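PDB 7C8F: H127A/Y244A mutant of alginate lyase AlyC3 in complex with dimannuronate from Psychromonas sp., which is an alginate lyase of family PL7 that cleaves the polyuronate alginate, probably by beta-elimination. Local coordinates for residues B[18-23]-B[65-70]; B[99-104]-B[253-258]; B[130-135]-B[233-238]. One frame throughout, in Å; residues are numbered along the deposited sequence.

Contact 1. Residues B[18-23]-B[65-70]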
loop_
_atom_site.group_PDB
_atom_site.type_symbol
_atom_site.label_atom_id
_atom_site.label_comp_id
_atom_site.label_asym_id
_atom_site.label_seq_id
_atom_site.Cartn_x
_atom_site.Cartn_y
_atom_site.Cartn_z
ATOM N N THR B 18 -14.931 -36.429 3.746
ATOM C CA THR B 18 -15.702 -35.490 2.943
ATOM C C THR B 18 -15.765 -34.111 3.580
ATOM O O THR B 18 -15.831 -33.109 2.862
ATOM C CB THR B 18 -17.120 -36.013 2.687
ATOM O OG1 THR B 18 -17.732 -36.388 3.926
ATOM C CG2 THR B 18 -17.090 -37.209 1.742
ATOM N N GLN B 19 -15.763 -34.037 4.914
ATOM C CA GLN B 19 -15.936 -32.745 5.569
ATOM C C GLN B 19 -14.729 -31.841 5.372
ATOM O O GLN B 19 -14.863 -30.620 5.522
ATOM C CB GLN B 19 -16.266 -32.910 7.056
ATOM C CG GLN B 19 -15.186 -33.562 7.898
ATOM C CD GLN B 19 -15.398 -35.064 8.041
ATOM O OE1 GLN B 19 -15.637 -35.764 7.054
ATOM N NE2 GLN B 19 -15.316 -35.562 9.272
ATOM N N PHE B 20 -13.568 -32.405 5.028
ATOM C CA PHE B 20 -12.365 -31.622 4.761
ATOM C C PHE B 20 -11.997 -31.534 3.285
ATOM O O PHE B 20 -11.105 -30.753 2.923
ATOM C CB PHE B 20 -11.172 -32.188 5.538
ATOM C CG PHE B 20 -11.439 -32.357 7.016
ATOM C CD1 PHE B 20 -11.746 -31.259 7.809
ATOM C CD2 PHE B 20 -11.395 -33.611 7.609
ATOM C CE1 PHE B 20 -12.010 -31.410 9.158
ATOM C CE2 PHE B 20 -11.659 -33.769 8.959
ATOM C CZ PHE B 20 -11.962 -32.666 9.738
ATOM N N GLN B 21 -12.669 -32.283 2.417
ATOM C CA GLN B 21 -12.200 -32.377 1.042
ATOM C C GLN B 21 -12.174 -31.021 0.354
ATOM O O GLN B 21 -11.221 -30.704 -0.363
ATOM C CB GLN B 21 -13.037 -33.396 0.269
ATOM C CG GLN B 21 -12.572 -34.812 0.582
ATOM C CD GLN B 21 -13.551 -35.881 0.168
ATOM O OE1 GLN B 21 -14.602 -35.598 -0.401
ATOM N NE2 GLN B 21 -13.208 -37.126 0.461
ATOM N N HIS B 22 -13.206 -30.199 0.547
ATOM C CA HIS B 22 -13.249 -28.953 -0.206
ATOM C C HIS B 22 -12.121 -28.009 0.195
ATOM O O HIS B 22 -11.423 -27.463 -0.666
ATOM C CB HIS B 22 -14.610 -28.268 -0.100
ATOM C CG HIS B 22 -14.660 -26.952 -0.808
ATOM N ND1 HIS B 22 -14.581 -25.748 -0.142
ATOM C CD2 HIS B 22 -14.748 -26.647 -2.123
ATOM C CE1 HIS B 22 -14.636 -24.758 -1.016
ATOM N NE2 HIS B 22 -14.745 -25.278 -2.227
ATOM N N VAL B 23 -11.926 -27.781 1.498
ATOM C CA VAL B 23 -10.853 -26.865 1.878
ATOM C C VAL B 23 -9.509 -27.385 1.390
ATOM O O VAL B 23 -8.643 -26.612 0.979
ATOM C CB VAL B 23 -10.857 -26.551 3.392
ATOM C CG1 VAL B 23 -10.464 -27.772 4.214
ATOM C CG2 VAL B 23 -9.920 -25.365 3.682
ATOM N N GLU B 65 -12.559 -38.431 13.842
ATOM C CA GLU B 65 -12.572 -37.740 12.552
ATOM C C GLU B 65 -12.091 -36.299 12.649
ATOM O O GLU B 65 -12.444 -35.470 11.804
ATOM C CB GLU B 65 -13.931 -37.822 11.840
ATOM C CG GLU B 65 -14.392 -39.271 11.591
ATOM C CD GLU B 65 -15.439 -39.400 10.495
ATOM O OE1 GLU B 65 -15.794 -38.386 9.862
ATOM O OE2 GLU B 65 -15.912 -40.532 10.262
ATOM N N ALA B 66 -11.305 -35.974 13.667
ATOM C CA ALA B 66 -10.709 -34.649 13.730
ATOM C C ALA B 66 -9.493 -34.594 12.821
ATOM O O ALA B 66 -8.713 -35.549 12.732
ATOM C CB ALA B 66 -10.284 -34.310 15.160
ATOM N N LEU B 67 -9.330 -33.461 12.138
ATOM C CA LEU B 67 -8.104 -33.184 11.408
ATOM C C LEU B 67 -7.063 -32.694 12.404
ATOM O O LEU B 67 -7.266 -31.667 13.074
ATOM C CB LEU B 67 -8.374 -32.138 10.329
ATOM C CG LEU B 67 -7.180 -31.726 9.469
ATOM C CD1 LEU B 67 -6.558 -32.947 8.767
ATOM C CD2 LEU B 67 -7.607 -30.671 8.451
ATOM N N VAL B 68 -5.960 -33.421 12.522
ATOM C CA VAL B 68 -4.957 -33.189 13.553
ATOM C C VAL B 68 -3.726 -32.549 12.936
ATOM O O VAL B 68 -3.180 -33.060 11.953
ATOM C CB VAL B 68 -4.579 -34.497 14.266
ATOM C CG1 VAL B 68 -3.488 -34.235 15.304
ATOM C CG2 VAL B 68 -5.824 -35.116 14.884
ATOM N N PHE B 69 -3.299 -31.421 13.505
ATOM C CA PHE B 69 -2.028 -30.790 13.183
ATOM C C PHE B 69 -1.134 -30.819 14.415
ATOM O O PHE B 69 -1.558 -30.402 15.500
ATOM C CB PHE B 69 -2.206 -29.312 12.798
ATOM C CG PHE B 69 -3.049 -29.069 11.579
ATOM C CD1 PHE B 69 -4.437 -29.038 11.660
ATOM C CD2 PHE B 69 -2.447 -28.790 10.358
ATOM C CE1 PHE B 69 -5.217 -28.768 10.550
ATOM C CE2 PHE B 69 -3.222 -28.520 9.240
ATOM C CZ PHE B 69 -4.600 -28.503 9.329
ATOM N N LYS B 70 0.116 -31.237 14.245
ATOM C CA LYS B 70 1.116 -31.162 15.300
ATOM C C LYS B 70 2.401 -30.555 14.757
ATOM O O LYS B 70 2.698 -30.656 13.563
ATOM C CB LYS B 70 1.429 -32.567 15.841
ATOM C CG LYS B 70 0.207 -33.281 16.411
ATOM C CD LYS B 70 0.466 -34.771 16.658
ATOM C CE LYS B 70 0.898 -35.043 18.081
ATOM N NZ LYS B 70 1.040 -36.511 18.315
HETATM O O HOH W 1 -14.720 -34.150 11.736
HETATM O O HOH W 2 -16.884 -38.096 7.047
#
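In the beta sandwich of this PL7 lyase, residues Q19 and F20 of the 18-25 helical segment rest on the lead-in to strand 67-72, where they meet E65 and L67. A polar pair lies beside an apolar one.

In the polar pair, the amide of Q19 meets the carboxylate of E65. Q19 NE2 donates to E65 OE1 at 2.9 Å, and the bond is nearly straight, with an angle of 175° at the hydrogen. The acceptor lies in the amide plane of Q19. E65 OE1 uses its anti lone pair, the one turned away from OE2. The two flat groups are twisted 35° apart, and the side chains cross at about a right angle. Two waters brace the pair. Water 1 joins Q19 NE2 to the backbone E65 O. Water 2 joins Q19 OE1 to E65 OE1, which therefore accepts twice.

Q19 holds CG between its backbone N and carbonyl carbon (chi1 64°), and its chain bends at chi2. This lays CG over the centre of the F20 ring, 3.6 Å above the plane. On the opposite face L67 CB makes a CH-pi contact, 3.9 Å from the ring centroid and offset toward the rim. The phenyl ring is thus sandwiched between the residue just before it in the chain and the incoming strand.

V60 of strand 58-60 also packs on F20, and L67 touches F58 and V60 of the same strand. These contacts tie the N-terminal helix to one side of the seven-stranded sheet. E65 adds Y17 as a further neighbour.

Backbone atoms also approach the ring. F20 CZ stands 3.6 Å from L67 N. At the ring edge, E65 O lies near the plane, 3.4 Å from F20 CE2.

Contact 2. Residues B[99-104]-B[253-258]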
loop_
_atom_site.group_PDB
_atom_site.type_symbol
_atom_site.label_atom_id
_atom_site.label_comp_id
_atom_site.label_asym_id
_atom_site.label_seq_id
_atom_site.Cartn_x
_atom_site.Cartn_y
_atom_site.Cartn_z
ATOM N N ALA B 99 -13.958 -22.848 11.381
ATOM C CA ALA B 99 -13.331 -23.934 12.049
ATOM C C ALA B 99 -13.944 -24.254 13.404
ATOM O O ALA B 99 -14.566 -23.456 13.980
ATOM C CB ALA B 99 -11.864 -23.600 12.243
ATOM N N GLU B 100 -13.727 -25.480 13.846
ATOM C CA GLU B 100 -14.063 -25.917 15.198
ATOM C C GLU B 100 -12.771 -26.550 15.672
ATOM O O GLU B 100 -12.310 -27.457 15.097
ATOM C CB GLU B 100 -15.231 -26.855 15.286
ATOM C CG GLU B 100 -16.520 -26.193 14.923
ATOM C CD GLU B 100 -17.701 -27.129 14.874
ATOM O OE1 GLU B 100 -17.484 -28.328 15.061
ATOM O OE2 GLU B 100 -18.795 -26.628 14.643
ATOM N N VAL B 101 -12.175 -26.006 16.711
ATOM C CA VAL B 101 -10.886 -26.398 17.177
ATOM C C VAL B 101 -10.758 -26.648 18.671
ATOM O O VAL B 101 -11.360 -25.991 19.455
ATOM C CB VAL B 101 -9.912 -25.226 16.906
ATOM C CG1 VAL B 101 -8.484 -25.633 17.155
ATOM C CG2 VAL B 101 -10.069 -24.695 15.512
ATOM N N GLU B 102 -9.914 -27.609 18.997
ATOM C CA GLU B 102 -9.513 -27.929 20.345
ATOM C C GLU B 102 -7.994 -27.998 20.397
ATOM O O GLU B 102 -7.402 -28.697 19.665
ATOM C CB GLU B 102 -10.090 -29.260 20.806
ATOM C CG GLU B 102 -9.741 -29.597 22.243
ATOM C CD GLU B 102 -10.352 -30.900 22.710
ATOM O OE1 GLU B 102 -11.116 -31.502 21.984
ATOM O OE2 GLU B 102 -10.032 -31.300 23.811
ATOM N N ILE B 103 -7.389 -27.243 21.281
ATOM C CA ILE B 103 -5.948 -27.292 21.488
ATOM C C ILE B 103 -5.674 -28.295 22.602
ATOM O O ILE B 103 -6.260 -28.207 23.691
ATOM C CB ILE B 103 -5.395 -25.899 21.846
ATOM C CG1 ILE B 103 -5.845 -24.860 20.808
ATOM C CG2 ILE B 103 -3.873 -25.940 21.957
ATOM C CD1 ILE B 103 -5.310 -25.109 19.412
ATOM N N ILE B 104 -4.790 -29.251 22.334
ATOM C CA ILE B 104 -4.586 -30.394 23.217
ATOM C C ILE B 104 -3.437 -30.101 24.169
ATOM O O ILE B 104 -2.301 -29.883 23.733
ATOM C CB ILE B 104 -4.309 -31.667 22.409
ATOM C CG1 ILE B 104 -5.431 -31.909 21.403
ATOM C CG2 ILE B 104 -4.174 -32.855 23.356
ATOM C CD1 ILE B 104 -6.794 -32.077 22.045
ATOM N N ALA B 253 -3.307 -29.480 17.625
ATOM C CA ALA B 253 -4.645 -28.940 17.446
ATOM C C ALA B 253 -5.508 -29.958 16.718
ATOM O O ALA B 253 -5.070 -30.561 15.728
ATOM C CB ALA B 253 -4.614 -27.632 16.647
ATOM N N HIS B 254 -6.736 -30.137 17.201
ATOM C CA HIS B 254 -7.720 -31.026 16.590
ATOM C C HIS B 254 -8.844 -30.188 16.001
ATOM O O HIS B 254 -9.513 -29.444 16.726
ATOM C CB HIS B 254 -8.269 -32.022 17.616
ATOM C CG HIS B 254 -7.267 -33.051 18.035
ATOM N ND1 HIS B 254 -7.634 -34.250 18.611
ATOM C CD2 HIS B 254 -5.913 -33.067 17.964
ATOM C CE1 HIS B 254 -6.551 -34.959 18.874
ATOM N NE2 HIS B 254 -5.493 -34.264 18.495
ATOM N N PHE B 255 -9.035 -30.283 14.685
ATOM C CA PHE B 255 -10.083 -29.543 13.990
ATOM C C PHE B 255 -11.228 -30.502 13.675
ATOM O O PHE B 255 -11.113 -31.343 12.776
ATOM C CB PHE B 255 -9.549 -28.971 12.677
ATOM C CG PHE B 255 -8.684 -27.736 12.827
ATOM C CD1 PHE B 255 -7.402 -27.814 13.356
ATOM C CD2 PHE B 255 -9.135 -26.508 12.367
ATOM C CE1 PHE B 255 -6.598 -26.673 13.471
ATOM C CE2 PHE B 255 -8.325 -25.358 12.468
ATOM C CZ PHE B 255 -7.065 -25.446 13.023
ATOM N N ASN B 256 -12.342 -30.364 14.394
ATOM C CA ASN B 256 -13.539 -31.118 14.037
ATOM C C ASN B 256 -14.159 -30.602 12.744
ATOM O O ASN B 256 -14.887 -31.340 12.067
ATOM C CB ASN B 256 -14.537 -31.050 15.199
ATOM C CG ASN B 256 -15.829 -31.789 14.920
ATOM O OD1 ASN B 256 -15.851 -33.016 14.816
ATOM N ND2 ASN B 256 -16.926 -31.043 14.831
ATOM N N LYS B 257 -13.860 -29.360 12.375
ATOM C CA LYS B 257 -14.433 -28.729 11.200
ATOM C C LYS B 257 -13.394 -27.774 10.644
ATOM O O LYS B 257 -12.706 -27.081 11.402
ATOM C CB LYS B 257 -15.703 -27.950 11.568
ATOM C CG LYS B 257 -16.233 -27.035 10.467
ATOM C CD LYS B 257 -17.577 -26.422 10.873
ATOM C CE LYS B 257 -18.114 -25.485 9.807
ATOM N NZ LYS B 257 -19.451 -24.936 10.177
ATOM N N LEU B 258 -13.261 -27.768 9.323
ATOM C CA LEU B 258 -12.440 -26.767 8.651
ATOM C C LEU B 258 -13.020 -26.556 7.268
ATOM O O LEU B 258 -13.030 -27.483 6.444
ATOM C CB LEU B 258 -10.977 -27.199 8.576
ATOM C CG LEU B 258 -10.037 -26.157 7.946
ATOM C CD1 LEU B 258 -10.029 -24.828 8.724
ATOM C CD2 LEU B 258 -8.639 -26.718 7.855
HETATM O O HOH W 3 -19.126 -24.329 13.358
HETATM O O HOH W 4 -10.106 -33.704 20.322
#
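Strands 99-103 and 253-255 pair antiparallel, their axes 4.7 Å apart at closest approach. E102 and H254 form a hydrogen-bonded pair: E102 N to H254 O and H254 N to E102 O are both 2.9 Å. A beta bulge shifts the register by one between E100 and V101, with N256 as the extra residue. Beyond it, E100 N donates to K257 O at 3.1 Å.

The bulge places N256 beside E100. N256 ND2 donates to E100 OE1 at 2.8 Å, almost along the C-O axis. The amide and carboxylate are nearly coplanar, 13° apart. Water 3 bridges E100 OE2 and K257 NZ. A lysine in place of E100 would probably leave the N256 amide without its acceptor and put like charge near K257.

V101, F255 and A99 share the other face. V101 CG2 sits over the F255 ring, 3.9 Å from its centroid. Near the strand end, I104 CG1 lies over the H254 ring, 3.8 Å from its centroid. H254 NE2 bonds to E252, and water 4 links H254 ND1 with E102 OE1.

The chemistry is two-sided: an apolar face meets F122 and L123 of the facing sheet, while the other carries charged and polar groups bridged by water.

Contact 3. Residues B[130-135]-B[233-238]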
loop_
_atom_site.group_PDB
_atom_site.type_symbol
_atom_site.label_atom_id
_atom_site.label_comp_id
_atom_site.label_asym_id
_atom_site.label_seq_id
_atom_site.Cartn_x
_atom_site.Cartn_y
_atom_site.Cartn_z
ATOM N N LEU B 130 1.060 -6.621 -2.629
ATOM C CA LEU B 130 0.224 -5.869 -3.560
ATOM C C LEU B 130 -0.318 -6.734 -4.686
ATOM O O LEU B 130 -1.299 -6.340 -5.328
ATOM C CB LEU B 130 1.038 -4.757 -4.209
ATOM C CG LEU B 130 1.491 -3.622 -3.301
ATOM C CD1 LEU B 130 2.413 -2.721 -4.096
ATOM C CD2 LEU B 130 0.308 -2.812 -2.755
ATOM N N ASP B 131 0.310 -7.880 -4.955
ATOM C CA ASP B 131 -0.012 -8.725 -6.102
ATOM C C ASP B 131 0.207 -10.178 -5.701
ATOM O O ASP B 131 0.654 -10.467 -4.588
ATOM C CB ASP B 131 0.825 -8.323 -7.332
ATOM C CG ASP B 131 2.324 -8.334 -7.061
ATOM O OD1 ASP B 131 2.782 -9.120 -6.216
ATOM O OD2 ASP B 131 3.060 -7.552 -7.709
ATOM N N ASN B 132 -0.113 -11.103 -6.623
ATOM C CA ASN B 132 0.028 -12.530 -6.335
ATOM C C ASN B 132 1.485 -12.960 -6.213
ATOM O O ASN B 132 1.753 -14.053 -5.698
ATOM C CB ASN B 132 -0.636 -13.374 -7.427
ATOM C CG ASN B 132 -2.139 -13.377 -7.331
ATOM O OD1 ASN B 132 -2.701 -13.526 -6.252
ATOM N ND2 ASN B 132 -2.804 -13.238 -8.470
ATOM N N GLN B 133 2.421 -12.126 -6.665
ATOM C CA GLN B 133 3.849 -12.402 -6.575
ATOM C C GLN B 133 4.449 -12.000 -5.237
ATOM O O GLN B 133 5.610 -12.323 -4.971
ATOM C CB GLN B 133 4.590 -11.647 -7.686
ATOM C CG GLN B 133 4.341 -12.199 -9.089
ATOM C CD GLN B 133 2.895 -12.054 -9.547
ATOM O OE1 GLN B 133 2.303 -10.979 -9.450
ATOM N NE2 GLN B 133 2.320 -13.147 -10.040
ATOM N N GLY B 134 3.702 -11.292 -4.396
ATOM C CA GLY B 134 4.223 -10.866 -3.111
ATOM C C GLY B 134 4.962 -9.542 -3.104
ATOM O O GLY B 134 5.704 -9.262 -2.152
ATOM N N THR B 135 4.779 -8.709 -4.121
ATOM C CA THR B 135 5.464 -7.425 -4.154
ATOM C C THR B 135 5.074 -6.581 -2.944
ATOM O O THR B 135 3.890 -6.445 -2.612
ATOM C CB THR B 135 5.098 -6.703 -5.449
ATOM O OG1 THR B 135 5.325 -7.595 -6.546
ATOM C CG2 THR B 135 5.929 -5.452 -5.640
ATOM N N HIS B 233 -5.079 -2.293 0.208
ATOM C CA HIS B 233 -4.192 -2.596 -0.916
ATOM C C HIS B 233 -3.553 -3.979 -0.844
ATOM O O HIS B 233 -2.910 -4.392 -1.821
ATOM C CB HIS B 233 -3.062 -1.561 -0.980
ATOM C CG HIS B 233 -2.310 -1.422 0.311
ATOM N ND1 HIS B 233 -2.938 -1.127 1.502
ATOM C CD2 HIS B 233 -0.989 -1.535 0.597
ATOM C CE1 HIS B 233 -2.037 -1.049 2.466
ATOM N NE2 HIS B 233 -0.844 -1.278 1.943
ATOM N N LEU B 234 -3.695 -4.703 0.265
ATOM C CA LEU B 234 -2.951 -5.942 0.474
ATOM C C LEU B 234 -3.828 -7.156 0.176
ATOM O O LEU B 234 -4.820 -7.401 0.869
ATOM C CB LEU B 234 -2.410 -5.985 1.905
ATOM C CG LEU B 234 -1.384 -4.885 2.192
ATOM C CD1 LEU B 234 -1.090 -4.825 3.688
ATOM C CD2 LEU B 234 -0.106 -5.146 1.392
ATOM N N LEU B 235 -3.458 -7.920 -0.849
ATOM C CA LEU B 235 -4.101 -9.209 -1.076
ATOM C C LEU B 235 -3.768 -10.141 0.079
ATOM O O LEU B 235 -2.622 -10.198 0.538
ATOM C CB LEU B 235 -3.598 -9.819 -2.385
ATOM C CG LEU B 235 -3.855 -8.996 -3.650
ATOM C CD1 LEU B 235 -3.381 -9.761 -4.885
ATOM C CD2 LEU B 235 -5.335 -8.639 -3.785
ATOM N N SER B 236 -4.779 -10.864 0.561
ATOM C CA SER B 236 -4.681 -11.579 1.823
ATOM C C SER B 236 -5.121 -13.030 1.649
ATOM O O SER B 236 -5.748 -13.403 0.649
ATOM C CB SER B 236 -5.499 -10.853 2.894
ATOM O OG SER B 236 -5.003 -9.517 3.049
ATOM N N TYR B 237 -4.771 -13.867 2.627
ATOM C CA TYR B 237 -5.079 -15.287 2.503
ATOM C C TYR B 237 -5.194 -15.927 3.874
ATOM O O TYR B 237 -4.672 -15.414 4.873
ATOM C CB TYR B 237 -4.053 -16.044 1.651
ATOM C CG TYR B 237 -2.615 -16.024 2.142
ATOM C CD1 TYR B 237 -1.736 -15.009 1.764
ATOM C CD2 TYR B 237 -2.127 -17.049 2.944
ATOM C CE1 TYR B 237 -0.413 -15.024 2.186
ATOM C CE2 TYR B 237 -0.812 -17.081 3.355
ATOM C CZ TYR B 237 0.044 -16.061 2.981
ATOM O OH TYR B 237 1.366 -16.064 3.395
ATOM N N PHE B 238 -5.883 -17.066 3.908
ATOM C CA PHE B 238 -6.119 -17.818 5.133
ATOM C C PHE B 238 -5.097 -18.933 5.328
ATOM O O PHE B 238 -4.677 -19.592 4.369
ATOM C CB PHE B 238 -7.485 -18.507 5.086
ATOM C CG PHE B 238 -8.662 -17.583 5.207
ATOM C CD1 PHE B 238 -8.821 -16.759 6.324
ATOM C CD2 PHE B 238 -9.661 -17.596 4.245
ATOM C CE1 PHE B 238 -9.933 -15.943 6.437
ATOM C CE2 PHE B 238 -10.777 -16.793 4.365
ATOM C CZ PHE B 238 -10.915 -15.959 5.459
HETATM O O HOH W 5 -2.746 -4.051 -4.568
#
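L130 sets CG beside its backbone N (chi1 -68°). CD1 continues the extended chain, and the other branch, CD2, turns to H233, which folds its ring between backbone N and carbonyl carbon (chi1 54°). L130 CD2 comes in at the edge of the imidazole, near its plane, 3.8 Å from H233 CD2. The same methyl is 3.7 Å from H233 O. L234 CG lies over one face of the ring, above its centre.

The second point of touch is L235. Its CD1 packs against the backbone of the turn, 3.7 Å from D131 C. It also approaches N132 OD1, whose hydrogen bond comes from N85.

No direct hydrogen bond crosses between the two segments. Water 5 does the joining instead. It donates to L130 O and to H233 O, at 2.8 Å each, and so serves two carbonyls.

The loop is kept in shape from within. Residues D131 to G134 form a type I beta turn. The D131 carboxylate folds back over it and takes T135 N on OD1 at 2.9 Å. T135 OG1 gives a short bond to D131 OD2 through the syn lone pair. L130 N donates to T135 O at 2.8 Å, which closes the loop at its base. G134 has a positive phi of 88°, where a side chain would press on the carbonyl O before it.

The second subunit also packs against this contact. H233 stacks on H233 of the second subunit, and L130 packs against that same residue. D131 and T135 meet M182 of the second subunit.

The loop leaves strand 119-129, leads on toward its hairpin partner 143-148, and packs beside L235 on the antiparallel neighbour 235-240, where the second subunit meets this chain.

In the fold
Contacts 1 and 2 are neighbours, with centres 9 Å apart. Strands 67-72 and 250-264 lie side by side in the seven-stranded sheet, and backbone bonds such as F255 N to L67 O join them. F20 also packs against F255 O. Contact 3 is about 26 Å from contact 1 and 27 Å from contact 2, centre to centre. It belongs to the nine-stranded sheet, whose strands also carry the dimannuronate-binding residues R77, Q124 and R144. Contact 1 closes first along the chain, and both segments of contact 3 fall between those of contact 2. Contacts 2 and 3 lie on opposite sides of the chain's centre. The N-terminal helix packs near contact 2, and the second subunit meets contact 3.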